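Local coordinates for sulfonate ABC transporter, periplasmic sulfonate-binding protein SsuA (Methylobacillus flagellatus, PDB 3UIF) that probably captures sulfonates or related sulfate esters in the periplasm and delivers them to an ABC transporter for import, at residues P79-A84 with S292-T297; N100-V105 with G185-S190; A123-R128 with I150-P155; R128-A133 with F171-S176. All blocks are in the same frame, centred on the assembly; numbering follows the deposited sequence.

Contact 1 of 4, residues P79-A84 with S292-T297; sequences PIILNA and SGLTRT
T295 lays its methyl CG2 over helix 77-85, where I81 and A84 come up one turn apart. CG2 is 3.7 Å from A84 CB. It also lies 3.8 Å from I81 CA, and the two side chains meet at a slant. The hydroxyl of T295 takes the other direction. OG1 stands between the backbone N and the carbonyl carbon (chi1 61°) and donates to T297 O at 2.8 Å, in the plane of that carbonyl. The loop therefore satisfies its own polar group while it offers carbon to the helix, and no hydrogen bond crosses.

In this type 2 periplasmic binding protein, helix 77-85 links two strands of the six-stranded sheet. I80, on the same helix, packs on A285, V286 and A289 of helix 276-291, the helix that runs into loop 292-297. Q290 of that helix binds R296 O. An alanine in place of T295 lacks both OG1 and CG2, which would probably leave T297 O without this donor and open a gap beside I81 and A84.

Further methyl contacts flank the threonine. L294 CD1 approaches I81 CD1 at 4.2 Å. T297 sets CG2 3.6 Å from A84 O.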
loop_
_atom_site.group_PDB
_atom_site.type_symbol
_atom_site.label_atom_id
_atom_site.label_comp_id
_atom_site.label_asym_id
_atom_site.label_seq_id
_atom_site.Cartn_x
_atom_site.Cartn_y
_atom_site.Cartn_z
ATOM N N PRO A 79 -4.632 7.048 -6.926
ATOM C CA PRO A 79 -5.532 8.144 -6.550
ATOM C C PRO A 79 -4.841 9.503 -6.477
ATOM O O PRO A 79 -5.451 10.519 -6.802
ATOM C CB PRO A 79 -6.063 7.732 -5.180
ATOM C CG PRO A 79 -5.166 6.666 -4.675
ATOM C CD PRO A 79 -4.518 6.028 -5.864
ATOM N N ILE A 80 -3.582 9.528 -6.067
ATOM C CA ILE A 80 -2.750 10.731 -6.214
ATOM C C ILE A 80 -2.696 11.222 -7.669
ATOM O O ILE A 80 -2.871 12.412 -7.929
ATOM C CB ILE A 80 -1.316 10.519 -5.652
ATOM C CG1 ILE A 80 -1.329 10.502 -4.111
ATOM C CG2 ILE A 80 -0.344 11.572 -6.181
ATOM C CD1 ILE A 80 -0.086 9.929 -3.477
ATOM N N ILE A 81 -2.471 10.309 -8.614
ATOM C CA ILE A 81 -2.403 10.658 -10.046
ATOM C C ILE A 81 -3.751 11.143 -10.592
ATOM O O ILE A 81 -3.804 12.092 -11.365
ATOM C CB ILE A 81 -1.823 9.492 -10.890
ATOM C CG1 ILE A 81 -0.358 9.250 -10.503
ATOM C CG2 ILE A 81 -1.975 9.733 -12.389
ATOM C CD1 ILE A 81 0.118 7.833 -10.751
ATOM N N LEU A 82 -4.829 10.492 -10.170
ATOM C CA LEU A 82 -6.188 10.905 -10.507
ATOM C C LEU A 82 -6.510 12.313 -9.983
ATOM O O LEU A 82 -6.954 13.191 -10.737
ATOM C CB LEU A 82 -7.189 9.876 -9.957
ATOM C CG LEU A 82 -8.686 10.112 -10.152
ATOM C CD1 LEU A 82 -9.025 10.320 -11.626
ATOM C CD2 LEU A 82 -9.499 8.977 -9.548
ATOM N N ASN A 83 -6.269 12.512 -8.688
ATOM C CA ASN A 83 -6.560 13.767 -8.006
ATOM C C ASN A 83 -5.789 14.968 -8.520
ATOM O O ASN A 83 -6.273 16.097 -8.455
ATOM C CB ASN A 83 -6.358 13.613 -6.507
ATOM C CG ASN A 83 -7.470 12.827 -5.858
ATOM O OD1 ASN A 83 -8.576 12.755 -6.383
ATOM N ND2 ASN A 83 -7.183 12.226 -4.712
ATOM N N ALA A 84 -4.587 14.735 -9.031
ATOM C CA ALA A 84 -3.814 15.812 -9.638
ATOM C C ALA A 84 -4.568 16.366 -10.849
ATOM O O ALA A 84 -4.737 17.579 -10.973
ATOM C CB ALA A 84 -2.428 15.322 -10.015
ATOM N N SER A 292 8.854 12.944 -10.371
ATOM C CA SER A 292 9.111 11.838 -11.299
ATOM C C SER A 292 8.286 11.916 -12.599
ATOM O O SER A 292 8.314 11.000 -13.430
ATOM C CB SER A 292 8.966 10.475 -10.616
ATOM O OG SER A 292 7.877 10.447 -9.711
ATOM N N GLY A 293 7.570 13.025 -12.773
ATOM C CA GLY A 293 6.790 13.273 -13.978
ATOM C C GLY A 293 5.583 12.377 -14.196
ATOM O O GLY A 293 5.097 12.271 -15.321
ATOM N N LEU A 294 5.092 11.726 -13.138
ATOM C CA LEU A 294 3.828 10.982 -13.238
ATOM C C LEU A 294 2.645 11.951 -13.334
ATOM O O LEU A 294 1.584 11.590 -13.844
ATOM C CB LEU A 294 3.630 10.033 -12.053
ATOM C CG LEU A 294 4.604 8.884 -11.813
ATOM C CD1 LEU A 294 4.299 8.195 -10.494
ATOM C CD2 LEU A 294 4.563 7.871 -12.948
ATOM N N THR A 295 2.834 13.174 -12.833
ATOM C CA THR A 295 1.824 14.237 -12.902
ATOM C C THR A 295 2.480 15.590 -13.151
ATOM O O THR A 295 3.600 15.839 -12.699
ATOM C CB THR A 295 0.997 14.353 -11.596
ATOM O OG1 THR A 295 1.856 14.663 -10.492
ATOM C CG2 THR A 295 0.249 13.063 -11.294
ATOM N N ARG A 296 1.778 16.462 -13.866
ATOM C CA ARG A 296 2.235 17.841 -14.051
ATOM C C ARG A 296 2.033 18.624 -12.756
ATOM O O ARG A 296 2.887 19.417 -12.359
ATOM C CB ARG A 296 1.470 18.517 -15.189
ATOM C CG ARG A 296 1.288 17.639 -16.416
ATOM C CD ARG A 296 0.581 18.362 -17.561
ATOM N NE ARG A 296 1.259 19.594 -18.016
ATOM C CZ ARG A 296 2.498 19.656 -18.521
ATOM N NH1 ARG A 296 3.247 18.556 -18.619
ATOM N NH2 ARG A 296 2.999 20.828 -18.914
ATOM N N THR A 297 0.911 18.347 -12.097
ATOM C CA THR A 297 0.381 19.115 -10.969
ATOM C C THR A 297 0.564 18.373 -9.629
ATOM O O THR A 297 0.890 17.180 -9.606
ATOM C CB THR A 297 -1.109 19.454 -11.281
ATOM O OG1 THR A 297 -1.149 20.634 -12.087
ATOM C CG2 THR A 297 -1.999 19.661 -10.034
#

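Contact 2 of 4, residues N100-V105 with G185-S190; sequences NSYLVV and GKIIWS
Strands 102-105 and 185-190 run antiparallel, their axes inclined at 137°, and four nearly straight backbone hydrogen bonds join them. L103 N donates to W189 O at 2.9 Å, and L103 O accepts from I188 N. V105 and K186 exchange a second pair of bonds. The register slips by one residue between L103 and V104, a beta bulge.

The bulge brings I188 to the side that carries L103 and V105. Its CG1 lies between the backbone N and the carbonyl carbon (chi1 56°), which carries CD1 to L103 CD2 at 3.8 Å. The other branch, CG2, meets V105 CG2 at 3.7 Å, the two side chains crossing at about a right angle. An alanine in place of I188 would remove both branches and is likely to leave a gap between L103 and V105. Beside them, W189 CB rests 4.0 Å from L103 CB.

Strand 185-190 is an edge strand of the five-stranded mixed sheet, and strand 102-106 is its neighbour. The other face of this pair carries Y102, V104, I187 and S190. The Y102 ring meets S190 CB through CD2 at 3.6 Å. I187 CD1 reaches the same ring carbon at 4.0 Å. Y102 OH is bonded to E258, and Y102 and Y177 pack edge-to-face. The polar ends of S190 and K186 turn elsewhere, to K192 N and to K107 O.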
loop_
_atom_site.group_PDB
_atom_site.type_symbol
_atom_site.label_atom_id
_atom_site.label_comp_id
_atom_site.label_asym_id
_atom_site.label_seq_id
_atom_site.Cartn_x
_atom_site.Cartn_y
_atom_site.Cartn_z
ATOM N N ASN A 100 7.184 -2.956 3.288
ATOM C CA ASN A 100 8.535 -2.436 3.400
ATOM C C ASN A 100 9.222 -2.438 2.025
ATOM O O ASN A 100 8.732 -3.051 1.061
ATOM C CB ASN A 100 9.365 -3.244 4.414
ATOM C CG ASN A 100 8.875 -3.078 5.843
ATOM O OD1 ASN A 100 8.987 -1.999 6.444
ATOM N ND2 ASN A 100 8.333 -4.156 6.402
ATOM N N SER A 101 10.345 -1.736 1.930
ATOM C CA SER A 101 11.211 -1.850 0.766
ATOM C C SER A 101 12.571 -2.314 1.202
ATOM O O SER A 101 12.905 -2.224 2.379
ATOM C CB SER A 101 11.309 -0.539 0.016
ATOM O OG SER A 101 10.028 -0.140 -0.406
ATOM N N TYR A 102 13.350 -2.812 0.251
ATOM C CA TYR A 102 14.565 -3.567 0.552
ATOM C C TYR A 102 15.642 -3.285 -0.486
ATOM O O TYR A 102 15.349 -3.217 -1.686
ATOM C CB TYR A 102 14.249 -5.074 0.540
ATOM C CG TYR A 102 13.153 -5.507 1.489
ATOM C CD1 TYR A 102 11.805 -5.450 1.127
ATOM C CD2 TYR A 102 13.465 -5.972 2.755
ATOM C CE1 TYR A 102 10.811 -5.837 2.001
ATOM C CE2 TYR A 102 12.477 -6.364 3.645
ATOM C CZ TYR A 102 11.156 -6.302 3.261
ATOM O OH TYR A 102 10.219 -6.718 4.166
ATOM N N LEU A 103 16.880 -3.135 -0.027
ATOM C CA LEU A 103 18.044 -3.086 -0.913
ATOM C C LEU A 103 18.766 -4.411 -0.830
ATOM O O LEU A 103 19.131 -4.874 0.258
ATOM C CB LEU A 103 18.982 -1.939 -0.545
ATOM C CG LEU A 103 20.146 -1.611 -1.491
ATOM C CD1 LEU A 103 19.692 -1.199 -2.887
ATOM C CD2 LEU A 103 21.019 -0.524 -0.884
ATOM N N VAL A 104 18.952 -5.017 -1.999
ATOM C CA VAL A 104 19.526 -6.344 -2.146
ATOM C C VAL A 104 20.761 -6.204 -2.997
ATOM O O VAL A 104 20.742 -5.502 -4.003
ATOM C CB VAL A 104 18.569 -7.274 -2.911
ATOM C CG1 VAL A 104 18.905 -8.727 -2.652
ATOM C CG2 VAL A 104 17.106 -6.962 -2.572
ATOM N N VAL A 105 21.829 -6.872 -2.582
ATOM C CA VAL A 105 23.074 -6.952 -3.349
ATOM C C VAL A 105 23.412 -8.421 -3.623
ATOM O O VAL A 105 22.931 -9.295 -2.909
ATOM C CB VAL A 105 24.264 -6.234 -2.643
ATOM C CG1 VAL A 105 24.043 -4.728 -2.612
ATOM C CG2 VAL A 105 24.526 -6.792 -1.245
ATOM N N GLY A 185 21.331 -13.712 -3.219
ATOM C CA GLY A 185 21.356 -12.313 -2.815
ATOM C C GLY A 185 21.381 -12.108 -1.319
ATOM O O GLY A 185 21.107 -13.030 -0.550
ATOM N N LYS A 186 21.714 -10.896 -0.897
ATOM C CA LYS A 186 21.546 -10.535 0.508
ATOM C C LYS A 186 20.955 -9.138 0.677
ATOM O O LYS A 186 21.332 -8.204 -0.020
ATOM C CB LYS A 186 22.842 -10.738 1.317
ATOM C CG LYS A 186 24.070 -9.984 0.832
ATOM C CD LYS A 186 25.171 -10.062 1.879
ATOM C CE LYS A 186 26.285 -9.047 1.633
ATOM N NZ LYS A 186 27.357 -9.541 0.725
ATOM N N ILE A 187 20.001 -9.027 1.587
ATOM C CA ILE A 187 19.367 -7.761 1.912
ATOM C C ILE A 187 20.260 -7.024 2.900
ATOM O O ILE A 187 20.672 -7.591 3.904
ATOM C CB ILE A 187 17.962 -7.975 2.518
ATOM C CG1 ILE A 187 17.035 -8.615 1.483
ATOM C CG2 ILE A 187 17.369 -6.666 3.029
ATOM C CD1 ILE A 187 15.741 -9.138 2.076
ATOM N N ILE A 188 20.559 -5.764 2.606
ATOM C CA ILE A 188 21.540 -4.987 3.386
ATOM C C ILE A 188 20.926 -3.719 3.977
ATOM O O ILE A 188 21.497 -3.091 4.859
ATOM C CB ILE A 188 22.785 -4.615 2.547
ATOM C CG1 ILE A 188 22.376 -3.850 1.279
ATOM C CG2 ILE A 188 23.584 -5.873 2.220
ATOM C CD1 ILE A 188 23.436 -2.901 0.750
ATOM N N TRP A 189 19.757 -3.354 3.470
ATOM C CA TRP A 189 19.009 -2.247 4.001
ATOM C C TRP A 189 17.562 -2.555 3.782
ATOM O O TRP A 189 17.217 -3.249 2.837
ATOM C CB TRP A 189 19.405 -0.958 3.302
ATOM C CG TRP A 189 18.681 0.226 3.871
ATOM C CD1 TRP A 189 19.075 1.020 4.947
ATOM C CD2 TRP A 189 17.377 0.772 3.447
ATOM N NE1 TRP A 189 18.147 1.994 5.201
ATOM C CE2 TRP A 189 17.099 1.903 4.344
ATOM C CE3 TRP A 189 16.450 0.448 2.463
ATOM C CZ2 TRP A 189 15.943 2.667 4.230
ATOM C CZ3 TRP A 189 15.287 1.230 2.358
ATOM C CH2 TRP A 189 15.049 2.318 3.219
ATOM N N SER A 190 16.704 -2.041 4.653
ATOM C CA SER A 190 15.272 -2.235 4.539
ATOM C C SER A 190 14.558 -1.110 5.283
ATOM O O SER A 190 15.131 -0.520 6.207
ATOM C CB SER A 190 14.898 -3.626 5.066
ATOM O OG SER A 190 13.815 -3.592 5.949
#

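Contact 3 of 4, residues A123-R128 with I150-P155; sequences ALHRGR and IVNVNP. With SO4 (sulfate ion), chain B.
A123 and V151 pair in parallel, and A123 CB meets V153 CG2 at 3.9 Å. L124 N then donates to V151 O at 2.9 Å, while L124 CB touches I150 CG2. Here the C-terminal ends of the two parallel strands of a beta-alpha-beta crossover, 121-124 and 149-151 joined through helix 130-140, lie side by side.

H125 leaves the sheet. N154 CA sits over the centre of its ring, a CH-pi contact 3.8 Å from the centroid. N152 OD1 lies at the ring edge, near its plane. ND1 points to sulfate O3 and bonds it, although the very short distance is doubtful at this resolution.

R126 N donates to N152 OD1 at 2.9 Å, from 47° above the amide plane. N152 CG is anti to its own backbone N (chi1 178°), which swings OD1 across to that N-H. The R126 guanidinium stands at right angles to this amide, with I150 CB over one face. A water links R126 NH1 to I150 O.

G127 carries the type II turn from H125 to R128. R128 NE then reaches sulfate O2 at 2.7 Å, at the guanidinium edge, near its plane, and NH2 adds a weak bond.

The P155 ring lies beside the sulfate, at the start of the helix that N154 caps. Two donor side chains and a nearby helix N-terminus would probably favour an anion. The sulfate, probably picked up from the crystallisation liquor, may occupy the place of a sulfonate head group.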
loop_
_atom_site.group_PDB
_atom_site.type_symbol
_atom_site.label_atom_id
_atom_site.label_comp_id
_atom_site.label_asym_id
_atom_site.label_seq_id
_atom_site.Cartn_x
_atom_site.Cartn_y
_atom_site.Cartn_z
ATOM N N ALA A 123 18.987 -1.960 -10.194
ATOM C CA ALA A 123 17.713 -2.327 -10.807
ATOM C C ALA A 123 16.559 -1.812 -9.955
ATOM O O ALA A 123 16.426 -2.176 -8.781
ATOM C CB ALA A 123 17.624 -3.842 -10.978
ATOM N N LEU A 124 15.740 -0.942 -10.538
ATOM C CA LEU A 124 14.605 -0.364 -9.821
ATOM C C LEU A 124 13.445 -0.102 -10.767
ATOM O O LEU A 124 13.621 0.522 -11.817
ATOM C CB LEU A 124 15.017 0.939 -9.132
ATOM C CG LEU A 124 13.923 1.920 -8.690
ATOM C CD1 LEU A 124 13.138 1.420 -7.477
ATOM C CD2 LEU A 124 14.527 3.296 -8.423
ATOM N N HIS A 125 12.254 -0.563 -10.392
ATOM C CA HIS A 125 11.093 -0.323 -11.239
ATOM C C HIS A 125 10.566 1.077 -11.107
ATOM O O HIS A 125 9.763 1.371 -10.225
ATOM C CB HIS A 125 9.989 -1.344 -11.003
ATOM C CG HIS A 125 9.054 -1.490 -12.180
ATOM N ND1 HIS A 125 7.832 -2.046 -12.078
ATOM C CD2 HIS A 125 9.201 -1.105 -13.512
ATOM C CE1 HIS A 125 7.235 -2.026 -13.281
ATOM N NE2 HIS A 125 8.075 -1.453 -14.157
ATOM N N ARG A 126 11.004 1.943 -12.014
ATOM C CA ARG A 126 10.669 3.370 -11.957
ATOM C C ARG A 126 9.177 3.678 -12.078
ATOM O O ARG A 126 8.447 2.981 -12.781
ATOM C CB ARG A 126 11.482 4.139 -12.984
ATOM C CG ARG A 126 12.967 3.934 -12.741
ATOM C CD ARG A 126 13.801 4.945 -13.489
ATOM N NE ARG A 126 13.903 6.197 -12.758
ATOM C CZ ARG A 126 14.755 7.164 -13.075
ATOM N NH1 ARG A 126 15.583 7.015 -14.109
ATOM N NH2 ARG A 126 14.785 8.274 -12.351
ATOM N N GLY A 127 8.726 4.703 -11.358
ATOM C CA GLY A 127 7.316 5.057 -11.348
ATOM C C GLY A 127 6.472 4.216 -10.408
ATOM O O GLY A 127 5.239 4.347 -10.398
ATOM N N ARG A 128 7.121 3.354 -9.618
ATOM C CA ARG A 128 6.425 2.560 -8.594
ATOM C C ARG A 128 6.515 3.167 -7.204
ATOM O O ARG A 128 7.500 3.842 -6.894
ATOM C CB ARG A 128 6.945 1.131 -8.572
ATOM C CG ARG A 128 6.446 0.328 -9.765
ATOM C CD ARG A 128 4.937 0.145 -9.712
ATOM N NE ARG A 128 4.523 -0.773 -10.755
ATOM C CZ ARG A 128 3.886 -0.422 -11.867
ATOM N NH1 ARG A 128 3.529 0.850 -12.075
ATOM N NH2 ARG A 128 3.584 -1.354 -12.771
ATOM N N ILE A 150 20.668 3.764 -13.019
ATOM C CA ILE A 150 19.393 3.128 -12.706
ATOM C C ILE A 150 18.879 2.319 -13.886
ATOM O O ILE A 150 18.524 2.877 -14.925
ATOM C CB ILE A 150 18.297 4.149 -12.297
ATOM C CG1 ILE A 150 18.831 5.186 -11.292
ATOM C CG2 ILE A 150 17.052 3.424 -11.782
ATOM C CD1 ILE A 150 19.245 4.620 -9.952
ATOM N N VAL A 151 18.829 1.004 -13.701
ATOM C CA VAL A 151 18.259 0.088 -14.687
ATOM C C VAL A 151 16.765 -0.016 -14.405
ATOM O O VAL A 151 16.369 -0.534 -13.362
ATOM C CB VAL A 151 18.927 -1.322 -14.628
ATOM C CG1 VAL A 151 18.499 -2.196 -15.805
ATOM C CG2 VAL A 151 20.451 -1.222 -14.581
ATOM N N ASN A 152 15.939 0.492 -15.317
ATOM C CA ASN A 152 14.489 0.450 -15.126
ATOM C C ASN A 152 13.840 -0.859 -15.628
ATOM O O ASN A 152 13.590 -1.021 -16.828
ATOM C CB ASN A 152 13.822 1.700 -15.720
ATOM C CG ASN A 152 12.308 1.685 -15.587
ATOM O OD1 ASN A 152 11.747 1.112 -14.648
ATOM N ND2 ASN A 152 11.633 2.321 -16.532
ATOM N N VAL A 153 13.578 -1.773 -14.688
ATOM C CA VAL A 153 13.013 -3.103 -14.966
ATOM C C VAL A 153 11.997 -3.529 -13.897
ATOM O O VAL A 153 12.076 -3.104 -12.740
ATOM C CB VAL A 153 14.107 -4.198 -15.040
ATOM C CG1 VAL A 153 14.966 -4.042 -16.293
ATOM C CG2 VAL A 153 14.969 -4.203 -13.784
ATOM N N ASN A 154 11.046 -4.384 -14.266
ATOM C CA ASN A 154 10.143 -4.945 -13.265
ATOM C C ASN A 154 10.905 -5.824 -12.235
ATOM O O ASN A 154 12.063 -6.168 -12.446
ATOM C CB ASN A 154 8.974 -5.689 -13.926
ATOM C CG ASN A 154 9.435 -6.812 -14.833
ATOM O OD1 ASN A 154 9.719 -7.919 -14.377
ATOM N ND2 ASN A 154 9.503 -6.532 -16.131
ATOM N N PRO A 155 10.261 -6.165 -11.105
ATOM C CA PRO A 155 10.951 -6.928 -10.068
ATOM C C PRO A 155 11.467 -8.295 -10.528
ATOM O O PRO A 155 12.424 -8.807 -9.961
ATOM C CB PRO A 155 9.875 -7.124 -9.002
ATOM C CG PRO A 155 8.892 -6.023 -9.250
ATOM C CD PRO A 155 8.862 -5.889 -10.738
HETATM S S SO4 B . 5.347 -4.228 -10.884
HETATM O O1 SO4 B . 5.217 -5.559 -10.218
HETATM O O2 SO4 B . 4.194 -3.399 -10.419
HETATM O O3 SO4 B . 6.643 -3.572 -10.551
HETATM O O4 SO4 B . 5.379 -4.360 -12.367
HETATM O O HOH W 1 15.879 4.453 -15.745
#

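Contact 4 of 4, residues R128-A133 with F171-S176; sequences RPWELA and FSLFDS. With SO4 (sulfate ion), chain B.
W130, L173 and F171 carry the apolar part of this contact. The isobutyl group of L173 lies over one face of the indole, with CG 4.3 Å from the centroid of the six-membered ring. L173 CD2 is 3.7 Å from W130 CE3, and the two side chains cross at about a right angle. R128 CB takes the opposite face of the indole, so the ring is held between the two residues. W130 CG sits between the backbone N and the carbonyl carbon (chi1 51°), which turns the indole toward L173, with CD1 near F171 and S172. F171 packs on the first turns of helix 130-140. Its CE2 touches A133 CB at 4.3 Å, and W130 O lies at the edge of its ring. F134 meets the same ring edge-to-face.

The polar links are indirect or lie within one segment. A water accepts from W130 NE1 at 2.9 Å and donates to F171 O. S172 OG donates to the syn lone pair of D175 OD2 at 2.7 Å. L173 O accepts from both N and OG of S176, which fixes the type I turn into helix 176-181.

The indole also presents its edge, in plane, to the sulfate, with CZ2 3.5 Å from O3. Its C-H edge is slightly positive and would probably suit an anion. W130 thus forms part of the wall of the sulfate site, and its edge may add a weak attraction.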
loop_
_atom_site.group_PDB
_atom_site.type_symbol
_atom_site.label_atom_id
_atom_site.label_comp_id
_atom_site.label_asym_id
_atom_site.label_seq_id
_atom_site.Cartn_x
_atom_site.Cartn_y
_atom_site.Cartn_z
ATOM N N ARG A 128 7.121 3.354 -9.618
ATOM C CA ARG A 128 6.425 2.560 -8.594
ATOM C C ARG A 128 6.515 3.167 -7.204
ATOM O O ARG A 128 7.500 3.842 -6.894
ATOM C CB ARG A 128 6.945 1.131 -8.572
ATOM C CG ARG A 128 6.446 0.328 -9.765
ATOM C CD ARG A 128 4.937 0.145 -9.712
ATOM N NE ARG A 128 4.523 -0.773 -10.755
ATOM C CZ ARG A 128 3.886 -0.422 -11.867
ATOM N NH1 ARG A 128 3.529 0.850 -12.075
ATOM N NH2 ARG A 128 3.584 -1.354 -12.771
ATOM N N PRO A 129 5.492 2.919 -6.352
ATOM C CA PRO A 129 5.494 3.562 -5.035
ATOM C C PRO A 129 6.833 3.427 -4.312
ATOM O O PRO A 129 7.312 4.402 -3.745
ATOM C CB PRO A 129 4.381 2.846 -4.287
ATOM C CG PRO A 129 3.458 2.363 -5.357
ATOM C CD PRO A 129 4.318 2.038 -6.536
ATOM N N TRP A 130 7.473 2.268 -4.383
ATOM C CA TRP A 130 8.710 2.091 -3.637
ATOM C C TRP A 130 9.855 2.950 -4.109
ATOM O O TRP A 130 10.902 3.002 -3.452
ATOM C CB TRP A 130 9.121 0.630 -3.548
ATOM C CG TRP A 130 9.158 -0.105 -4.850
ATOM C CD1 TRP A 130 10.258 -0.336 -5.663
ATOM C CD2 TRP A 130 8.042 -0.775 -5.517
ATOM N NE1 TRP A 130 9.909 -1.077 -6.760
ATOM C CE2 TRP A 130 8.594 -1.375 -6.734
ATOM C CE3 TRP A 130 6.686 -0.935 -5.239
ATOM C CZ2 TRP A 130 7.803 -2.094 -7.622
ATOM C CZ3 TRP A 130 5.901 -1.668 -6.140
ATOM C CH2 TRP A 130 6.443 -2.224 -7.306
ATOM N N GLU A 131 9.675 3.633 -5.238
ATOM C CA GLU A 131 10.687 4.574 -5.730
ATOM C C GLU A 131 10.832 5.749 -4.760
ATOM O O GLU A 131 11.915 6.305 -4.596
ATOM C CB GLU A 131 10.359 5.074 -7.137
ATOM C CG GLU A 131 11.485 5.904 -7.748
ATOM C CD GLU A 131 11.187 6.440 -9.142
ATOM O OE1 GLU A 131 10.045 6.886 -9.408
ATOM O OE2 GLU A 131 12.116 6.426 -9.980
ATOM N N LEU A 132 9.731 6.097 -4.104
ATOM C CA LEU A 132 9.727 7.131 -3.077
ATOM C C LEU A 132 10.650 6.773 -1.904
ATOM O O LEU A 132 11.459 7.593 -1.473
ATOM C CB LEU A 132 8.297 7.397 -2.604
ATOM C CG LEU A 132 8.147 8.333 -1.412
ATOM C CD1 LEU A 132 8.729 9.722 -1.684
ATOM C CD2 LEU A 132 6.686 8.411 -1.003
ATOM N N ALA A 133 10.531 5.544 -1.411
ATOM C CA ALA A 133 11.428 5.043 -0.374
ATOM C C ALA A 133 12.884 5.081 -0.827
ATOM O O ALA A 133 13.777 5.405 -0.048
ATOM C CB ALA A 133 11.036 3.639 0.052
ATOM N N PHE A 171 16.430 -2.752 -5.899
ATOM C CA PHE A 171 15.516 -2.169 -4.933
ATOM C C PHE A 171 14.089 -2.646 -5.171
ATOM O O PHE A 171 13.536 -2.443 -6.258
ATOM C CB PHE A 171 15.598 -0.646 -4.963
ATOM C CG PHE A 171 15.149 -0.003 -3.686
ATOM C CD1 PHE A 171 16.011 0.069 -2.593
ATOM C CD2 PHE A 171 13.850 0.507 -3.560
ATOM C CE1 PHE A 171 15.590 0.647 -1.406
ATOM C CE2 PHE A 171 13.431 1.093 -2.377
ATOM C CZ PHE A 171 14.301 1.165 -1.299
ATOM N N SER A 172 13.498 -3.286 -4.164
ATOM C CA SER A 172 12.173 -3.898 -4.321
ATOM C C SER A 172 11.462 -4.134 -2.989
ATOM O O SER A 172 11.922 -3.683 -1.940
ATOM C CB SER A 172 12.301 -5.229 -5.079
ATOM O OG SER A 172 11.069 -5.598 -5.696
ATOM N N LEU A 173 10.348 -4.856 -3.045
ATOM C CA LEU A 173 9.571 -5.199 -1.856
ATOM C C LEU A 173 9.969 -6.580 -1.364
ATOM O O LEU A 173 11.042 -7.065 -1.695
ATOM C CB LEU A 173 8.081 -5.165 -2.173
ATOM C CG LEU A 173 7.524 -3.923 -2.888
ATOM C CD1 LEU A 173 6.007 -4.040 -2.999
ATOM C CD2 LEU A 173 7.910 -2.626 -2.195
ATOM N N PHE A 174 9.091 -7.220 -0.597
ATOM C CA PHE A 174 9.385 -8.511 0.059
ATOM C C PHE A 174 9.768 -9.658 -0.882
ATOM O O PHE A 174 10.279 -10.684 -0.434
ATOM C CB PHE A 174 8.247 -8.918 1.014
ATOM C CG PHE A 174 6.973 -9.353 0.318
ATOM C CD1 PHE A 174 6.427 -8.612 -0.739
ATOM C CD2 PHE A 174 6.306 -10.491 0.733
ATOM C CE1 PHE A 174 5.260 -9.017 -1.373
ATOM C CE2 PHE A 174 5.131 -10.901 0.113
ATOM C CZ PHE A 174 4.609 -10.172 -0.941
ATOM N N ASP A 175 9.538 -9.488 -2.182
ATOM C CA ASP A 175 10.048 -10.442 -3.181
ATOM C C ASP A 175 11.569 -10.594 -3.079
ATOM O O ASP A 175 12.144 -11.583 -3.533
ATOM C CB ASP A 175 9.641 -10.032 -4.594
ATOM C CG ASP A 175 9.890 -8.562 -4.864
ATOM O OD1 ASP A 175 9.210 -7.720 -4.232
ATOM O OD2 ASP A 175 10.751 -8.246 -5.717
ATOM N N SER A 176 12.215 -9.613 -2.467
ATOM C CA SER A 176 13.651 -9.679 -2.188
ATOM C C SER A 176 14.085 -10.967 -1.454
ATOM O O SER A 176 15.162 -11.501 -1.726
ATOM C CB SER A 176 14.086 -8.451 -1.387
ATOM O OG SER A 176 13.634 -7.255 -2.001
HETATM S S SO4 B . 5.347 -4.228 -10.884
HETATM O O1 SO4 B . 5.217 -5.559 -10.218
HETATM O O2 SO4 B . 4.194 -3.399 -10.419
HETATM O O3 SO4 B . 6.643 -3.572 -10.551
HETATM O O4 SO4 B . 5.379 -4.360 -12.367
HETATM O O HOH W 2 11.802 -2.664 -8.340
#

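In the fold
Contacts 2, 3 and 4 belong to one lobe and share its five-stranded sheet. Contact 3 lies at the 149-151 edge and contact 2 at the 185-190 edge, their centres 15 Å apart. Contact 4 lies between them, its centre 9 Å from that of contact 3 and 10 Å from that of contact 2. A123 O meets F171 N at 2.9 Å, probably a hydrogen bond, and Y102 N probably bonds S172 O. R128 belongs to both contacts 3 and 4, and both touch the sulfate. Contact 1 involves the helix beside the other sheet, about 19 Å between centres from contacts 3 and 4. Its loop still reaches them: L294 CD1 touches G127 O at 4.0 Å.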